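Local coordinates for holo-[acyl-carrier-protein] synthase (Neisseria meningitidis FAM18, PDB 5SUV) that belongs to the 4'-phosphopantetheinyl transferase superfamily, forms a trimer, and holds coenzyme A in pockets shared between neighbouring subunits, at residues Ile6-Val11 with Thr117-Val122; Gly85-Phe90 with Leu109-Glu114; Lys14-Leu19 with Tyr49-Phe54. All coordinates share one frame; numbering follows the deposited sequence.

Contact 1 (Ile6-Val11 with Thr117-Val122); sequences IGTDIV and TVLAFV
Gly7 and Val122 pair through two backbone bonds: Gly7 N gives to Val122 O at 2.8 Å, and Val122 N gives to Gly7 O at 2.9 Å. Asp9 with Ala120 and Val11 with Val118 repeat this exchange. The straightest bond runs from Val118 N to Val11 O, with 165° at the hydrogen. Ala120 O carries a double load. Asp9 N gives to Ala120 O at 3.0 Å. The hydroxyl Thr8 OG1 also gives to Ala120 O, at 3.2 Å. Thr8 can do this because OG1 stands trans to its own backbone N (chi1 -169°). The same torsion sets OG1 about 3.8 Å above the plane of the Phe121 ring, over its centre. Strand 3-12, outermost within this chain, here pairs antiparallel with the middle strand of a three-stranded sheet, in the order 3-12, 117-125, 106-114. The alternate residues Thr8, Ile10, Leu119 and Phe121 turn their backbone polar groups away from the paired strand. Leu119 and Phe121 bond to Ser112 and Ser110 on strand 106-114. Thr8 N and Ile10 N give to Ser110 OG and Ser112 OG of the second subunit, and Thr8 O accepts from Lys62. One face of the sheet holds Thr8, Ile10, Leu119 and Phe121, and it faces the centre of the trimer, where Phe121 meets its copies in both neighbouring subunits. Here Leu119 CD1 packs on Ile10 CG2 at 3.5 Å. The other face holds Asp9, Val11, Val118, Ala120 and Val122. Its Val11 and Val122 pack on helix 46-63. Asp9 is part of a coenzyme A pocket.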
loop_
_atom_site.group_PDB
_atom_site.type_symbol
_atom_site.label_atom_id
_atom_site.label_comp_id
_atom_site.label_asym_id
_atom_site.label_seq_id
_atom_site.Cartn_x
_atom_site.Cartn_y
_atom_site.Cartn_z
ATOM N N ILE A 6 -3.811 9.391 3.766
ATOM C CA ILE A 6 -3.394 8.007 3.616
ATOM C C ILE A 6 -1.941 7.917 4.033
ATOM O O ILE A 6 -1.203 8.913 4.028
ATOM C CB ILE A 6 -3.576 7.503 2.170
ATOM C CG1 ILE A 6 -2.710 8.310 1.229
ATOM C CG2 ILE A 6 -5.034 7.622 1.754
ATOM C CD1 ILE A 6 -2.815 7.808 -0.242
ATOM N N GLY A 7 -1.540 6.722 4.438
ATOM C CA GLY A 7 -0.186 6.509 4.913
ATOM C C GLY A 7 0.301 5.126 4.597
ATOM O O GLY A 7 -0.465 4.153 4.555
ATOM N N THR A 8 1.606 5.026 4.371
ATOM C CA THR A 8 2.230 3.742 4.154
ATOM C C THR A 8 3.582 3.730 4.848
ATOM O O THR A 8 4.188 4.773 5.099
ATOM C CB THR A 8 2.385 3.449 2.649
ATOM O OG1 THR A 8 2.766 2.093 2.463
ATOM C CG2 THR A 8 3.422 4.376 2.031
ATOM N N ASP A 9 4.048 2.527 5.153
ATOM C CA ASP A 9 5.361 2.370 5.749
ATOM C C ASP A 9 5.877 0.982 5.399
ATOM O O ASP A 9 5.117 0.008 5.412
ATOM C CB ASP A 9 5.287 2.568 7.265
ATOM C CG ASP A 9 6.584 3.075 7.858
ATOM O OD1 ASP A 9 7.183 4.019 7.298
ATOM O OD2 ASP A 9 6.998 2.540 8.902
ATOM N N ILE A 10 7.162 0.903 5.066
ATOM C CA ILE A 10 7.857 -0.373 4.957
ATOM C C ILE A 10 8.978 -0.391 5.982
ATOM O O ILE A 10 9.677 0.609 6.183
ATOM C CB ILE A 10 8.385 -0.639 3.531
ATOM C CG1 ILE A 10 8.889 0.650 2.897
ATOM C CG2 ILE A 10 7.287 -1.295 2.693
ATOM C CD1 ILE A 10 9.493 0.459 1.514
ATOM N N VAL A 11 9.106 -1.518 6.666
ATOM C CA VAL A 11 10.019 -1.671 7.785
ATOM C C VAL A 11 10.747 -2.989 7.616
ATOM O O VAL A 11 10.113 -4.033 7.416
ATOM C CB VAL A 11 9.289 -1.635 9.142
ATOM C CG1 VAL A 11 10.249 -1.966 10.274
ATOM C CG2 VAL A 11 8.657 -0.278 9.362
ATOM N N THR A 117 10.511 -7.974 5.002
ATOM C CA THR A 117 9.767 -6.742 4.773
ATOM C C THR A 117 8.439 -6.793 5.516
ATOM O O THR A 117 7.647 -7.723 5.324
ATOM C CB THR A 117 9.537 -6.531 3.278
ATOM O OG1 THR A 117 10.801 -6.422 2.612
ATOM C CG2 THR A 117 8.751 -5.268 3.018
ATOM N N VAL A 118 8.193 -5.790 6.354
ATOM C CA VAL A 118 6.887 -5.577 6.955
ATOM C C VAL A 118 6.279 -4.342 6.319
ATOM O O VAL A 118 6.960 -3.331 6.117
ATOM C CB VAL A 118 6.966 -5.417 8.484
ATOM C CG1 VAL A 118 5.579 -5.172 9.057
ATOM C CG2 VAL A 118 7.570 -6.651 9.094
ATOM N N LEU A 119 5.006 -4.431 5.981
ATOM C CA LEU A 119 4.312 -3.377 5.264
ATOM C C LEU A 119 3.038 -2.988 6.000
ATOM O O LEU A 119 2.309 -3.855 6.488
ATOM C CB LEU A 119 3.989 -3.852 3.854
ATOM C CG LEU A 119 3.126 -3.016 2.936
ATOM C CD1 LEU A 119 3.759 -1.671 2.762
ATOM C CD2 LEU A 119 3.012 -3.757 1.609
ATOM N N ALA A 120 2.769 -1.680 6.061
ATOM C CA ALA A 120 1.536 -1.152 6.635
ATOM C C ALA A 120 0.913 -0.132 5.688
ATOM O O ALA A 120 1.612 0.693 5.092
ATOM C CB ALA A 120 1.783 -0.499 8.016
ATOM N N PHE A 121 -0.410 -0.198 5.559
ATOM C CA PHE A 121 -1.212 0.789 4.846
ATOM C C PHE A 121 -2.302 1.298 5.785
ATOM O O PHE A 121 -2.916 0.510 6.506
ATOM C CB PHE A 121 -1.888 0.211 3.603
ATOM C CG PHE A 121 -0.994 0.078 2.409
ATOM C CD1 PHE A 121 -0.054 -0.934 2.334
ATOM C CD2 PHE A 121 -1.129 0.943 1.336
ATOM C CE1 PHE A 121 0.754 -1.065 1.219
ATOM C CE2 PHE A 121 -0.324 0.817 0.215
ATOM C CZ PHE A 121 0.622 -0.193 0.155
ATOM N N VAL A 122 -2.553 2.603 5.752
ATOM C CA VAL A 122 -3.535 3.236 6.622
ATOM C C VAL A 122 -4.318 4.259 5.814
ATOM O O VAL A 122 -3.734 5.061 5.070
ATOM C CB VAL A 122 -2.865 3.928 7.831
ATOM C CG1 VAL A 122 -3.883 4.717 8.634
ATOM C CG2 VAL A 122 -2.166 2.916 8.724
#

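Contact 2 (Gly85-Phe90 with Leu109-Glu114). With COA (coenzyme A), chain F.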
loop_
_atom_site.group_PDB
_atom_site.type_symbol
_atom_site.label_atom_id
_atom_site.label_comp_id
_atom_site.label_asym_id
_atom_site.label_seq_id
_atom_site.Cartn_x
_atom_site.Cartn_y
_atom_site.Cartn_z
ATOM N N GLY A 85 -9.248 -11.365 13.816
ATOM C CA GLY A 85 -7.845 -11.087 13.589
ATOM C C GLY A 85 -7.560 -9.823 12.805
ATOM O O GLY A 85 -6.384 -9.506 12.584
ATOM N N LYS A 86 -8.582 -9.093 12.381
ATOM C CA LYS A 86 -8.343 -7.859 11.635
ATOM C C LYS A 86 -7.649 -6.845 12.542
ATOM O O LYS A 86 -8.130 -6.590 13.653
ATOM C CB LYS A 86 -9.653 -7.277 11.110
ATOM C CG LYS A 86 -9.464 -6.077 10.175
ATOM C CD LYS A 86 -10.783 -5.395 9.840
ATOM C CE LYS A 86 -11.319 -4.608 11.019
ATOM N NZ LYS A 86 -12.565 -3.864 10.645
ATOM N N PRO A 87 -6.525 -6.262 12.123
ATOM C CA PRO A 87 -5.868 -5.259 12.965
ATOM C C PRO A 87 -6.666 -3.969 12.985
ATOM O O PRO A 87 -7.337 -3.617 12.009
ATOM C CB PRO A 87 -4.512 -5.059 12.282
ATOM C CG PRO A 87 -4.814 -5.294 10.838
ATOM C CD PRO A 87 -5.859 -6.389 10.812
ATOM N N GLU A 88 -6.575 -3.257 14.112
ATOM C CA GLU A 88 -7.281 -1.993 14.286
ATOM C C GLU A 88 -6.562 -1.153 15.338
ATOM O O GLU A 88 -5.848 -1.675 16.199
ATOM C CB GLU A 88 -8.749 -2.227 14.674
ATOM C CG GLU A 88 -8.929 -3.068 15.918
ATOM C CD GLU A 88 -10.368 -3.509 16.133
ATOM O OE1 GLU A 88 -11.166 -3.457 15.171
ATOM O OE2 GLU A 88 -10.697 -3.912 17.266
ATOM N N PHE A 89 -6.769 0.158 15.261
ATOM C CA PHE A 89 -6.108 1.102 16.158
ATOM C C PHE A 89 -6.923 1.341 17.418
ATOM O O PHE A 89 -8.157 1.350 17.379
ATOM C CB PHE A 89 -5.886 2.446 15.463
ATOM C CG PHE A 89 -4.856 2.417 14.383
ATOM C CD1 PHE A 89 -3.521 2.233 14.691
ATOM C CD2 PHE A 89 -5.220 2.596 13.059
ATOM C CE1 PHE A 89 -2.568 2.221 13.692
ATOM C CE2 PHE A 89 -4.266 2.587 12.050
ATOM C CZ PHE A 89 -2.949 2.409 12.365
ATOM N N PHE A 90 -6.222 1.548 18.532
ATOM C CA PHE A 90 -6.798 2.152 19.727
ATOM C C PHE A 90 -5.892 3.309 20.128
ATOM O O PHE A 90 -4.730 3.376 19.718
ATOM C CB PHE A 90 -6.977 1.124 20.857
ATOM C CG PHE A 90 -5.700 0.693 21.509
ATOM C CD1 PHE A 90 -5.154 1.439 22.540
ATOM C CD2 PHE A 90 -5.065 -0.478 21.121
ATOM C CE1 PHE A 90 -3.988 1.041 23.152
ATOM C CE2 PHE A 90 -3.899 -0.886 21.743
ATOM C CZ PHE A 90 -3.356 -0.121 22.748
ATOM N N LEU A 109 -6.583 0.063 8.925
ATOM C CA LEU A 109 -5.225 -0.455 8.947
ATOM C C LEU A 109 -5.190 -1.809 8.262
ATOM O O LEU A 109 -6.031 -2.669 8.542
ATOM C CB LEU A 109 -4.732 -0.630 10.385
ATOM C CG LEU A 109 -3.396 -1.338 10.637
ATOM C CD1 LEU A 109 -2.304 -0.571 9.943
ATOM C CD2 LEU A 109 -3.123 -1.442 12.147
ATOM N N SER A 110 -4.174 -2.019 7.441
ATOM C CA SER A 110 -3.833 -3.357 6.989
ATOM C C SER A 110 -2.334 -3.558 7.101
ATOM O O SER A 110 -1.550 -2.637 6.885
ATOM C CB SER A 110 -4.270 -3.605 5.534
ATOM O OG SER A 110 -4.013 -4.953 5.154
ATOM N N MET A 111 -1.941 -4.790 7.391
ATOM C CA MET A 111 -0.529 -5.112 7.458
ATOM C C MET A 111 -0.252 -6.408 6.716
ATOM O O MET A 111 -1.123 -7.266 6.592
ATOM C CB MET A 111 -0.076 -5.207 8.914
ATOM C CG MET A 111 -0.030 -3.819 9.559
ATOM S SD MET A 111 0.568 -3.879 11.232
ATOM C CE MET A 111 -0.762 -4.743 12.031
ATOM N N SER A 112 0.979 -6.523 6.236
ATOM C CA SER A 112 1.452 -7.754 5.624
ATOM C C SER A 112 2.951 -7.859 5.848
ATOM O O SER A 112 3.642 -6.863 6.075
ATOM C CB SER A 112 1.127 -7.798 4.124
ATOM O OG SER A 112 1.532 -9.033 3.542
ATOM N N ASP A 113 3.461 -9.080 5.763
ATOM C CA ASP A 113 4.897 -9.255 5.859
ATOM C C ASP A 113 5.303 -10.429 4.989
ATOM O O ASP A 113 4.540 -11.379 4.810
ATOM C CB ASP A 113 5.339 -9.483 7.302
ATOM C CG ASP A 113 4.803 -10.771 7.876
ATOM O OD1 ASP A 113 5.310 -11.841 7.489
ATOM O OD2 ASP A 113 3.889 -10.712 8.726
ATOM N N GLU A 114 6.518 -10.342 4.464
ATOM C CA GLU A 114 7.101 -11.393 3.634
ATOM C C GLU A 114 8.611 -11.288 3.760
ATOM O O GLU A 114 9.191 -10.247 3.429
ATOM C CB GLU A 114 6.665 -11.244 2.177
ATOM C CG GLU A 114 7.166 -12.342 1.236
ATOM C CD GLU A 114 6.344 -13.618 1.310
ATOM O OE1 GLU A 114 5.915 -14.000 2.414
ATOM O OE2 GLU A 114 6.127 -14.237 0.241
HETATM N N1A COA F . -8.846 -9.390 8.301
HETATM C C2A COA F . -7.902 -8.499 7.973
HETATM N N3A COA F . -6.622 -8.584 8.212
HETATM C C4A COA F . -6.215 -9.748 8.900
HETATM C C5A COA F . -7.100 -10.778 9.336
HETATM C C6A COA F . -8.422 -10.530 8.994
HETATM N N6A COA F . -9.333 -11.410 9.331
HETATM N N7A COA F . -6.498 -11.723 9.919
HETATM C C8A COA F . -5.252 -11.334 9.905
HETATM N N9A COA F . -5.028 -10.154 9.295
HETATM C C1B COA F . -3.793 -9.482 9.145
HETATM C C2B COA F . -3.096 -9.243 10.579
HETATM O O2B COA F . -2.645 -7.953 10.757
HETATM C C3B COA F . -1.910 -10.190 10.414
HETATM O O3B COA F . -0.799 -9.783 11.038
HETATM P P3B COA F . -1.011 -9.477 12.784
HETATM O O7A COA F . 0.344 -9.683 13.073
HETATM O O8A COA F . -1.497 -8.086 12.809
HETATM O O9A COA F . -1.999 -10.517 13.096
HETATM C C4B COA F . -1.737 -10.064 8.884
HETATM O O4B COA F . -3.008 -10.285 8.404
HETATM C C5B COA F . -0.793 -11.078 8.332
HETATM O O5B COA F . -0.589 -10.721 6.962
HETATM P P1A COA F . -0.040 -11.904 6.070
HETATM O O1A COA F . 1.240 -12.433 6.595
HETATM O O2A COA F . -0.288 -11.551 4.647
HETATM O O3A COA F . -1.049 -13.108 6.505
HETATM P P2A COA F . -0.798 -14.465 5.836
HETATM O O4A COA F . -0.551 -14.358 4.435
HETATM O O5A COA F . 0.027 -15.434 6.658
HETATM O O6A COA F . -2.323 -15.078 5.929
HETATM C CBP COA F . -4.569 -14.579 5.498
HETATM C CCP COA F . -3.146 -14.263 5.191
HETATM C CDP COA F . -4.873 -13.912 6.741
HETATM C CEP COA F . -5.470 -13.998 4.442
HETATM C CAP COA F . -4.865 -16.108 5.611
HETATM O OAP COA F . -6.205 -16.349 5.802
HETATM C C9P COA F . -4.500 -16.925 4.355
HETATM O O9P COA F . -5.281 -16.930 3.417
HETATM N N8P COA F . -3.300 -17.698 4.348
HETATM C C7P COA F . -2.871 -18.521 3.163
HETATM C C6P COA F . -4.039 -19.080 2.376
HETATM C C5P COA F . -3.737 -20.488 1.888
HETATM O O5P COA F . -4.547 -21.349 1.966
HETATM N N4P COA F . -2.500 -20.769 1.315
HETATM C C3P COA F . -2.213 -22.127 0.855
HETATM C C2P COA F . -2.602 -22.337 -0.585
HETATM S S1P COA F . -4.144 -23.331 -0.746
HETATM O O HOH W 1 -8.716 -1.672 10.057
#
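A wall of the coenzyme A pocket is built where Pro87, at the start of strand 87-91, meets Leu109 and Met111 of strand 106-114. The two strands belong to different sheets. Their short segments run at 129° to each other, so side chains and one water join them. Pro87 CB touches Leu109 CD2 at 3.9 Å and Met111 CE at 3.8 Å. The Met111 chain is extended through chi2 and then bends at chi3 (-68°), which brings its methyl CE against Pro87 CB. Leu109 also lies across Phe89, roughly at a right angle. Its CB meets Phe89 CE2 at 3.7 Å. Its CD2 sits over one face of the Phe89 ring, offset toward the rim, as a CH-pi contact. Ile79 and Val122 close in on the same cluster. Water 1 spans the two backbones: it accepts from Leu109 N at 3.0 Å and donates to Pro87 O at 3.1 Å.

Coenzyme A lies against Pro87 and Met111. Pro87 CG comes to 3.4 Å from O2B of coenzyme A, and Met111 CE lies close to O8A. Lys86 lays CB and CG over one face of the adenine, with Lys86 CB 3.6 Å from N1A. Farther along the strand, Ser112 OG gives a hydrogen bond to O2A at 3.3 Å. The third subunit also holds Ser112 OG, so a contact between subunits helps to position it. Lys62 and Ile68 of that subunit bond to the same coenzyme A. A coenzyme A pocket lined by two neighbouring subunits is typical of the trimeric AcpS-type members of the superfamily.

Contact 3 (Lys14-Leu19 with Tyr49-Phe54). With COA (coenzyme A), chain F.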
loop_
_atom_site.group_PDB
_atom_site.type_symbol
_atom_site.label_atom_id
_atom_site.label_comp_id
_atom_site.label_asym_id
_atom_site.label_seq_id
_atom_site.Cartn_x
_atom_site.Cartn_y
_atom_site.Cartn_z
ATOM N N LYS A 14 15.470 -6.532 9.897
ATOM C CA LYS A 14 16.873 -6.332 10.245
ATOM C C LYS A 14 17.092 -4.958 10.863
ATOM O O LYS A 14 17.923 -4.801 11.765
ATOM C CB LYS A 14 17.754 -6.515 9.010
ATOM C CG LYS A 14 17.779 -7.942 8.477
ATOM C CD LYS A 14 18.565 -8.041 7.174
ATOM C CE LYS A 14 18.493 -9.440 6.581
ATOM N NZ LYS A 14 18.993 -10.483 7.525
ATOM N N ARG A 15 16.356 -3.949 10.392
ATOM C CA ARG A 15 16.456 -2.625 10.992
ATOM C C ARG A 15 15.963 -2.648 12.429
ATOM O O ARG A 15 16.565 -2.017 13.306
ATOM C CB ARG A 15 15.666 -1.604 10.179
ATOM C CG ARG A 15 15.632 -0.196 10.772
ATOM C CD ARG A 15 15.280 0.825 9.700
ATOM N NE ARG A 15 14.634 2.020 10.238
ATOM C CZ ARG A 15 13.382 2.406 9.984
ATOM N NH1 ARG A 15 12.586 1.709 9.177
ATOM N NH2 ARG A 15 12.921 3.516 10.540
ATOM N N ILE A 16 14.879 -3.384 12.692
ATOM C CA ILE A 16 14.389 -3.501 14.063
ATOM C C ILE A 16 15.452 -4.153 14.935
ATOM O O ILE A 16 15.744 -3.680 16.040
ATOM C CB ILE A 16 13.064 -4.286 14.105
ATOM C CG1 ILE A 16 11.969 -3.558 13.316
ATOM C CG2 ILE A 16 12.597 -4.505 15.549
ATOM C CD1 ILE A 16 11.519 -2.220 13.926
ATOM N N ILE A 17 16.060 -5.235 14.442
ATOM C CA ILE A 17 17.122 -5.903 15.189
ATOM C C ILE A 17 18.236 -4.917 15.526
ATOM O O ILE A 17 18.698 -4.849 16.671
ATOM C CB ILE A 17 17.646 -7.117 14.403
ATOM C CG1 ILE A 17 16.557 -8.190 14.313
ATOM C CG2 ILE A 17 18.910 -7.706 15.068
ATOM C CD1 ILE A 17 16.931 -9.378 13.386
ATOM N N ARG A 18 18.673 -4.124 14.546
ATOM C CA ARG A 18 19.700 -3.124 14.826
ATOM C C ARG A 18 19.244 -2.172 15.920
ATOM O O ARG A 18 19.997 -1.874 16.855
ATOM C CB ARG A 18 20.045 -2.340 13.565
ATOM C CG ARG A 18 20.742 -3.162 12.488
ATOM C CD ARG A 18 21.282 -2.284 11.351
ATOM N NE ARG A 18 20.587 -0.998 11.243
ATOM C CZ ARG A 18 21.018 0.152 11.763
ATOM N NH1 ARG A 18 22.160 0.209 12.439
ATOM N NH2 ARG A 18 20.302 1.261 11.607
ATOM N N LEU A 19 18.008 -1.683 15.816
ATOM C CA LEU A 19 17.499 -0.739 16.804
ATOM C C LEU A 19 17.419 -1.370 18.189
ATOM O O LEU A 19 17.744 -0.725 19.192
ATOM C CB LEU A 19 16.133 -0.210 16.365
ATOM C CG LEU A 19 16.150 0.706 15.134
ATOM C CD1 LEU A 19 14.749 0.980 14.607
ATOM C CD2 LEU A 19 16.842 2.025 15.466
ATOM N N TYR A 49 6.733 -8.473 16.078
ATOM C CA TYR A 49 5.779 -7.669 16.830
ATOM C C TYR A 49 6.160 -6.194 16.790
ATOM O O TYR A 49 5.350 -5.345 16.402
ATOM C CB TYR A 49 5.719 -8.185 18.268
ATOM C CG TYR A 49 4.723 -7.482 19.162
ATOM C CD1 TYR A 49 5.057 -6.297 19.808
ATOM C CD2 TYR A 49 3.459 -8.012 19.376
ATOM C CE1 TYR A 49 4.158 -5.653 20.632
ATOM C CE2 TYR A 49 2.549 -7.373 20.210
ATOM C CZ TYR A 49 2.903 -6.193 20.832
ATOM O OH TYR A 49 2.004 -5.545 21.659
ATOM N N LEU A 50 7.396 -5.869 17.181
ATOM C CA LEU A 50 7.844 -4.478 17.135
ATOM C C LEU A 50 7.785 -3.922 15.722
ATOM O O LEU A 50 7.414 -2.761 15.521
ATOM C CB LEU A 50 9.268 -4.356 17.676
ATOM C CG LEU A 50 9.487 -4.305 19.180
ATOM C CD1 LEU A 50 10.974 -4.333 19.476
ATOM C CD2 LEU A 50 8.853 -3.062 19.759
ATOM N N ALA A 51 8.170 -4.726 14.723
ATOM C CA ALA A 51 8.186 -4.237 13.350
ATOM C C ALA A 51 6.791 -3.823 12.895
ATOM O O ALA A 51 6.616 -2.766 12.286
ATOM C CB ALA A 51 8.757 -5.310 12.419
ATOM N N LYS A 52 5.788 -4.662 13.163
ATOM C CA LYS A 52 4.420 -4.358 12.747
ATOM C C LYS A 52 3.897 -3.111 13.447
ATOM O O LYS A 52 3.264 -2.252 12.817
ATOM C CB LYS A 52 3.501 -5.546 13.042
ATOM C CG LYS A 52 3.684 -6.720 12.068
ATOM C CD LYS A 52 2.675 -7.830 12.294
ATOM C CE LYS A 52 2.889 -8.970 11.294
ATOM N NZ LYS A 52 2.022 -10.144 11.575
ATOM N N ARG A 53 4.151 -2.993 14.747
ATOM C CA ARG A 53 3.714 -1.803 15.471
ATOM C C ARG A 53 4.412 -0.560 14.939
ATOM O O ARG A 53 3.772 0.469 14.704
ATOM C CB ARG A 53 3.967 -1.971 16.976
ATOM C CG ARG A 53 3.261 -3.147 17.632
ATOM C CD ARG A 53 1.812 -3.242 17.225
ATOM N NE ARG A 53 1.009 -4.081 18.122
ATOM C CZ ARG A 53 0.977 -5.409 18.095
ATOM N NH1 ARG A 53 1.718 -6.088 17.229
ATOM N NH2 ARG A 53 0.202 -6.065 18.938
ATOM N N PHE A 54 5.722 -0.644 14.713
ATOM C CA PHE A 54 6.465 0.496 14.194
ATOM C C PHE A 54 5.917 0.925 12.837
ATOM O O PHE A 54 5.665 2.112 12.607
ATOM C CB PHE A 54 7.953 0.141 14.113
ATOM C CG PHE A 54 8.849 1.294 13.797
ATOM C CD1 PHE A 54 9.004 2.334 14.687
ATOM C CD2 PHE A 54 9.550 1.334 12.602
ATOM C CE1 PHE A 54 9.825 3.406 14.394
ATOM C CE2 PHE A 54 10.374 2.403 12.306
ATOM C CZ PHE A 54 10.524 3.433 13.213
HETATM N N1A COA F . -8.846 -9.390 8.301
HETATM C C2A COA F . -7.902 -8.499 7.973
HETATM N N3A COA F . -6.622 -8.584 8.212
HETATM C C4A COA F . -6.215 -9.748 8.900
HETATM C C5A COA F . -7.100 -10.778 9.336
HETATM C C6A COA F . -8.422 -10.530 8.994
HETATM N N6A COA F . -9.333 -11.410 9.331
HETATM N N7A COA F . -6.498 -11.723 9.919
HETATM C C8A COA F . -5.252 -11.334 9.905
HETATM N N9A COA F . -5.028 -10.154 9.295
HETATM C C1B COA F . -3.793 -9.482 9.145
HETATM C C2B COA F . -3.096 -9.243 10.579
HETATM O O2B COA F . -2.645 -7.953 10.757
HETATM C C3B COA F . -1.910 -10.190 10.414
HETATM O O3B COA F . -0.799 -9.783 11.038
HETATM P P3B COA F . -1.011 -9.477 12.784
HETATM O O7A COA F . 0.344 -9.683 13.073
HETATM O O8A COA F . -1.497 -8.086 12.809
HETATM O O9A COA F . -1.999 -10.517 13.096
HETATM C C4B COA F . -1.737 -10.064 8.884
HETATM O O4B COA F . -3.008 -10.285 8.404
HETATM C C5B COA F . -0.793 -11.078 8.332
HETATM O O5B COA F . -0.589 -10.721 6.962
HETATM P P1A COA F . -0.040 -11.904 6.070
HETATM O O1A COA F . 1.240 -12.433 6.595
HETATM O O2A COA F . -0.288 -11.551 4.647
HETATM O O3A COA F . -1.049 -13.108 6.505
HETATM P P2A COA F . -0.798 -14.465 5.836
HETATM O O4A COA F . -0.551 -14.358 4.435
HETATM O O5A COA F . 0.027 -15.434 6.658
HETATM O O6A COA F . -2.323 -15.078 5.929
HETATM C CBP COA F . -4.569 -14.579 5.498
HETATM C CCP COA F . -3.146 -14.263 5.191
HETATM C CDP COA F . -4.873 -13.912 6.741
HETATM C CEP COA F . -5.470 -13.998 4.442
HETATM C CAP COA F . -4.865 -16.108 5.611
HETATM O OAP COA F . -6.205 -16.349 5.802
HETATM C C9P COA F . -4.500 -16.925 4.355
HETATM O O9P COA F . -5.281 -16.930 3.417
HETATM N N8P COA F . -3.300 -17.698 4.348
HETATM C C7P COA F . -2.871 -18.521 3.163
HETATM C C6P COA F . -4.039 -19.080 2.376
HETATM C C5P COA F . -3.737 -20.488 1.888
HETATM O O5P COA F . -4.547 -21.349 1.966
HETATM N N4P COA F . -2.500 -20.769 1.315
HETATM C C3P COA F . -2.213 -22.127 0.855
HETATM C C2P COA F . -2.602 -22.337 -0.585
HETATM S S1P COA F . -4.144 -23.331 -0.746
#
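Arg15 brings its charged end to the edge of the Phe54 ring and not over its face. Arg15 NH2 lies 3.3 Å from Phe54 CE2, near the plane of the ring. The guanidinium and ring planes are 70° apart. The arginine reaches this place with CG anti to the backbone N (chi1 176°) and a chain that stays extended as far as NE. Its strongest polar partner lies across a subunit boundary, where NH1 forms a salt bridge with Glu114 of the second subunit.

The rest of the contact is apolar. Ile16 is its centre and reaches three residues of helix 46-63. Its CG2 meets Leu50 CB at 4.0 Å. Its CG1 meets Ala51 CB at 3.8 Å. Its CD1 makes a longer contact with Phe54 CD2. The short side chain of Ala51 lies where the two backbones come nearest, with Ile16 CA and Ala51 CA 6.3 Å apart. The two helical segments cross at 105°, with their axes 9.7 Å apart at closest approach. Phe27 of helix 25-31 and Val11 of strand 3-12 add to the packing round Ile16.

Lys52, from the same helical segment as Ala51, is directed instead to coenzyme A. Its NZ is modelled 2.9 Å from O3B as a hydrogen bond, but the placing of this amine is less sure.

The ring edge carries the hydrogens of Phe54, so it probably offers the Arg15 cation little electrostatic attraction. The charge is more likely balanced by Glu114 of the second subunit.

Strand 106-114 of contact 2 neighbours strand 117-125 of contact 1 in one sheet: Leu119 N lies 2.8 Å from Ser112 O, and Phe121 O lies 3.0 Å from Ser110 N, both probable hydrogen bonds. The centres of contacts 1 and 2 are 10 Å apart. Contact 3 packs on the sheet face that carries Val11 and Val118, with Val11 CG2 3.7 Å from Phe54 CD2 and Val118 CG2 3.8 Å from Ala51 CB. Contacts 2 and 3 meet beside the same coenzyme A, where Met111 SD lies 3.5 Å from Lys52 O. Asp9 of contact 1 and Ser112 of contact 2 lie in different coenzyme A pockets of one chain. The Arg15-Glu114 salt bridge joins contact 3 of one subunit to contact 2 of its neighbour.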